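Local structure of putative NADH dehydrogenase/NAD(P)H nitroreductase (3KWK) at residues A[15-20]-A[109-114]. The protein binds flavin mononucleotide and is probably an oxidoreductase of the nitroreductase family that draws on NADH or NADPH. Sequence-based numbering, arbitrary orientation. Where two conformers were deposited one is given.
Sequences NIFERK and LLAAES. With FMN (flavin mononucleotide), chain B.
Arg-19 lays the stem of its side chain against Leu-109, Arg-19 CD 3.9 Å from Leu-109 CB, and turns the edge of its guanidinium to the FMN phosphate, whose phosphorus lies in the guanidinium plane. Arg-19 NH1 gives FMN O1P a 2.8 Å hydrogen bond at 163°, and NH2 bonds O3P. This is the FMN phosphate site of the nitroreductase fold, where helix 11-18 ends beside helix 97-114; Ser-21 and Lys-164 also bind the flavin, and NH2 has a further bond to Ser-44 O of the second subunit. The Arg-19 chain folds at its middle bonds, carrying charge past apolar leucine to the phosphate: a methionine here, lacking both donors, would probably leave the phosphate charge less well balanced and the group freer to shift. Just past the helix end, Lys-20 NZ joins Glu-18 and Glu-113 in a salt-bridge network, its hydrogen bonds to both Glu-113 oxygens weak; its cation probably eases the mutual repulsion of the two acids. Asn-15 suits the helix-helix seam by being small and polar, its CG anti to the backbone N (chi1 173°), which brings the amide over to helix 97-114. There Asn-15 ND2 reaches Leu-110 O in a weak 3.3 Å hydrogen bond, bent to 143°.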
loop_
_atom_site.group_PDB
_atom_site.type_symbol
_atom_site.label_atom_id
_atom_site.label_comp_id
_atom_site.label_asym_id
_atom_site.label_seq_id
_atom_site.Cartn_x
_atom_site.Cartn_y
_atom_site.Cartn_z
ATOM N N ASN A 15 -8.770 -5.057 -10.967
ATOM C CA ASN A 15 -8.525 -3.622 -10.662
ATOM C C ASN A 15 -7.062 -3.401 -10.243
ATOM O O ASN A 15 -6.422 -2.439 -10.628
ATOM C CB ASN A 15 -9.520 -3.169 -9.591
ATOM C CG ASN A 15 -9.259 -1.755 -9.065
ATOM O OD1 ASN A 15 -8.809 -1.607 -7.946
ATOM N ND2 ASN A 15 -9.542 -0.775 -9.879
ATOM N N ILE A 16 -6.533 -4.312 -9.424
ATOM C CA ILE A 16 -5.139 -4.249 -9.044
ATOM C C ILE A 16 -4.223 -4.316 -10.293
ATOM O O ILE A 16 -3.219 -3.592 -10.405
ATOM C CB ILE A 16 -4.788 -5.391 -8.058
ATOM C CG1 ILE A 16 -5.363 -5.087 -6.665
ATOM C CG2 ILE A 16 -3.256 -5.633 -7.986
ATOM C CD1 ILE A 16 -5.466 -6.309 -5.688
ATOM N N PHE A 17 -4.569 -5.200 -11.223
ATOM C CA PHE A 17 -3.767 -5.362 -12.446
ATOM C C PHE A 17 -3.925 -4.197 -13.437
ATOM O O PHE A 17 -2.987 -3.894 -14.179
ATOM C CB PHE A 17 -4.099 -6.680 -13.149
ATOM C CG PHE A 17 -3.864 -7.925 -12.305
ATOM C CD1 PHE A 17 -2.899 -7.989 -11.324
ATOM C CD2 PHE A 17 -4.652 -9.043 -12.513
ATOM C CE1 PHE A 17 -2.733 -9.179 -10.564
ATOM C CE2 PHE A 17 -4.476 -10.206 -11.782
ATOM C CZ PHE A 17 -3.511 -10.247 -10.780
ATOM N N GLU A 18 -5.064 -3.517 -13.385
ATOM C CA GLU A 18 -5.410 -2.463 -14.332
ATOM C C GLU A 18 -4.873 -1.100 -13.914
ATOM O O GLU A 18 -4.636 -0.215 -14.749
ATOM C CB GLU A 18 -6.924 -2.370 -14.467
ATOM C CG GLU A 18 -7.439 -1.286 -15.394
ATOM C CD GLU A 18 -6.913 -1.383 -16.825
ATOM O OE1 GLU A 18 -6.674 -2.514 -17.322
ATOM O OE2 GLU A 18 -6.769 -0.297 -17.442
ATOM N N ARG A 19 -4.667 -0.916 -12.616
ATOM C CA ARG A 19 -4.245 0.370 -12.116
ATOM C C ARG A 19 -2.939 0.828 -12.797
ATOM O O ARG A 19 -2.007 0.035 -13.004
ATOM C CB ARG A 19 -4.030 0.317 -10.593
ATOM C CG ARG A 19 -3.586 1.590 -9.926
ATOM C CD ARG A 19 -2.600 1.423 -8.755
ATOM N NE ARG A 19 -1.408 0.691 -9.209
ATOM C CZ ARG A 19 -0.416 1.220 -9.936
ATOM N NH1 ARG A 19 -0.358 2.532 -10.182
ATOM N NH2 ARG A 19 0.552 0.424 -10.374
ATOM N N LYS A 20 -2.898 2.100 -13.145
ATOM C CA LYS A 20 -1.660 2.723 -13.624
ATOM C C LYS A 20 -1.600 4.167 -13.225
ATOM O O LYS A 20 -2.633 4.742 -12.840
ATOM C CB LYS A 20 -1.480 2.561 -15.144
ATOM C CG LYS A 20 -2.205 3.563 -16.059
ATOM C CD LYS A 20 -3.707 3.470 -15.949
ATOM C CE LYS A 20 -4.340 2.272 -16.648
ATOM N NZ LYS A 20 -5.816 2.074 -16.339
ATOM N N LEU A 109 -5.356 4.925 -4.763
ATOM C CA LEU A 109 -5.085 4.714 -6.213
ATOM C C LEU A 109 -5.973 3.628 -6.817
ATOM O O LEU A 109 -6.521 3.801 -7.912
ATOM C CB LEU A 109 -3.620 4.330 -6.411
ATOM C CG LEU A 109 -2.542 5.349 -5.996
ATOM C CD1 LEU A 109 -1.089 4.749 -6.222
ATOM C CD2 LEU A 109 -2.711 6.694 -6.729
ATOM N N LEU A 110 -6.199 2.561 -6.064
ATOM C CA LEU A 110 -7.041 1.459 -6.509
ATOM C C LEU A 110 -8.495 1.921 -6.620
ATOM O O LEU A 110 -9.196 1.646 -7.616
ATOM C CB LEU A 110 -6.872 0.242 -5.614
ATOM C CG LEU A 110 -5.562 -0.481 -5.700
ATOM C CD1 LEU A 110 -5.506 -1.580 -4.607
ATOM C CD2 LEU A 110 -5.410 -1.100 -7.045
ATOM N N ALA A 111 -8.957 2.684 -5.629
ATOM C CA ALA A 111 -10.292 3.233 -5.632
ATOM C C ALA A 111 -10.526 4.120 -6.853
ATOM O O ALA A 111 -11.541 3.987 -7.557
ATOM C CB ALA A 111 -10.543 4.034 -4.284
ATOM N N ALA A 112 -9.579 5.020 -7.116
ATOM C CA ALA A 112 -9.634 5.890 -8.290
ATOM C C ALA A 112 -9.806 5.068 -9.582
ATOM O O ALA A 112 -10.723 5.313 -10.363
ATOM C CB ALA A 112 -8.388 6.803 -8.341
ATOM N N GLU A 113 -8.943 4.080 -9.759
ATOM C CA GLU A 113 -8.997 3.241 -10.937
ATOM C C GLU A 113 -10.371 2.576 -11.102
ATOM O O GLU A 113 -10.928 2.500 -12.216
ATOM C CB GLU A 113 -7.916 2.194 -10.890
ATOM C CG GLU A 113 -7.854 1.253 -12.114
ATOM C CD GLU A 113 -7.376 1.938 -13.382
ATOM O OE1 GLU A 113 -6.377 2.635 -13.309
ATOM O OE2 GLU A 113 -8.015 1.747 -14.408
ATOM N N SER A 114 -10.918 2.093 -9.992
ATOM C CA SER A 114 -12.185 1.334 -10.027
ATOM C C SER A 114 -13.417 2.154 -10.411
ATOM O O SER A 114 -14.422 1.608 -10.769
ATOM C CB SER A 114 -12.480 0.672 -8.653
ATOM O OG SER A 114 -12.909 1.614 -7.660
HETATM N N1 FMN B . 5.186 9.705 -10.281
HETATM C C2 FMN B . 5.337 11.034 -10.554
HETATM O O2 FMN B . 4.893 11.484 -11.626
HETATM N N3 FMN B . 5.987 11.868 -9.659
HETATM C C4 FMN B . 6.515 11.413 -8.470
HETATM O O4 FMN B . 7.094 12.217 -7.675
HETATM C C4A FMN B . 6.361 10.051 -8.197
HETATM N N5 FMN B . 6.885 9.510 -7.031
HETATM C C5A FMN B . 6.575 8.228 -6.666
HETATM C C6 FMN B . 6.983 7.764 -5.407
HETATM C C7 FMN B . 6.622 6.483 -5.018
HETATM C C7M FMN B . 7.030 5.920 -3.646
HETATM C C8 FMN B . 5.882 5.658 -5.843
HETATM C C8M FMN B . 5.520 4.277 -5.356
HETATM C C9 FMN B . 5.498 6.113 -7.092
HETATM C C9A FMN B . 5.838 7.407 -7.514
HETATM N N10 FMN B . 5.489 7.886 -8.780
HETATM C C10 FMN B . 5.689 9.202 -9.084
HETATM C "C1'" FMN B . 4.736 7.015 -9.716
HETATM C "C2'" FMN B . 5.666 6.011 -10.390
HETATM O "O2'" FMN B . 6.508 6.654 -11.352
HETATM C "C3'" FMN B . 4.876 4.840 -11.011
HETATM O "O3'" FMN B . 4.214 4.092 -9.991
HETATM C "C4'" FMN B . 5.789 3.861 -11.802
HETATM O "O4'" FMN B . 6.308 4.537 -12.957
HETATM C "C5'" FMN B . 5.072 2.574 -12.215
HETATM O "O5'" FMN B . 3.995 2.978 -13.055
HETATM P P FMN B . 2.453 2.594 -12.691
HETATM O O1P FMN B . 2.077 3.323 -11.387
HETATM O O2P FMN B . 1.738 3.164 -13.935
HETATM O O3P FMN B . 2.314 1.091 -12.546
HETATM O O HOH W 1 -9.161 1.201 -16.925
#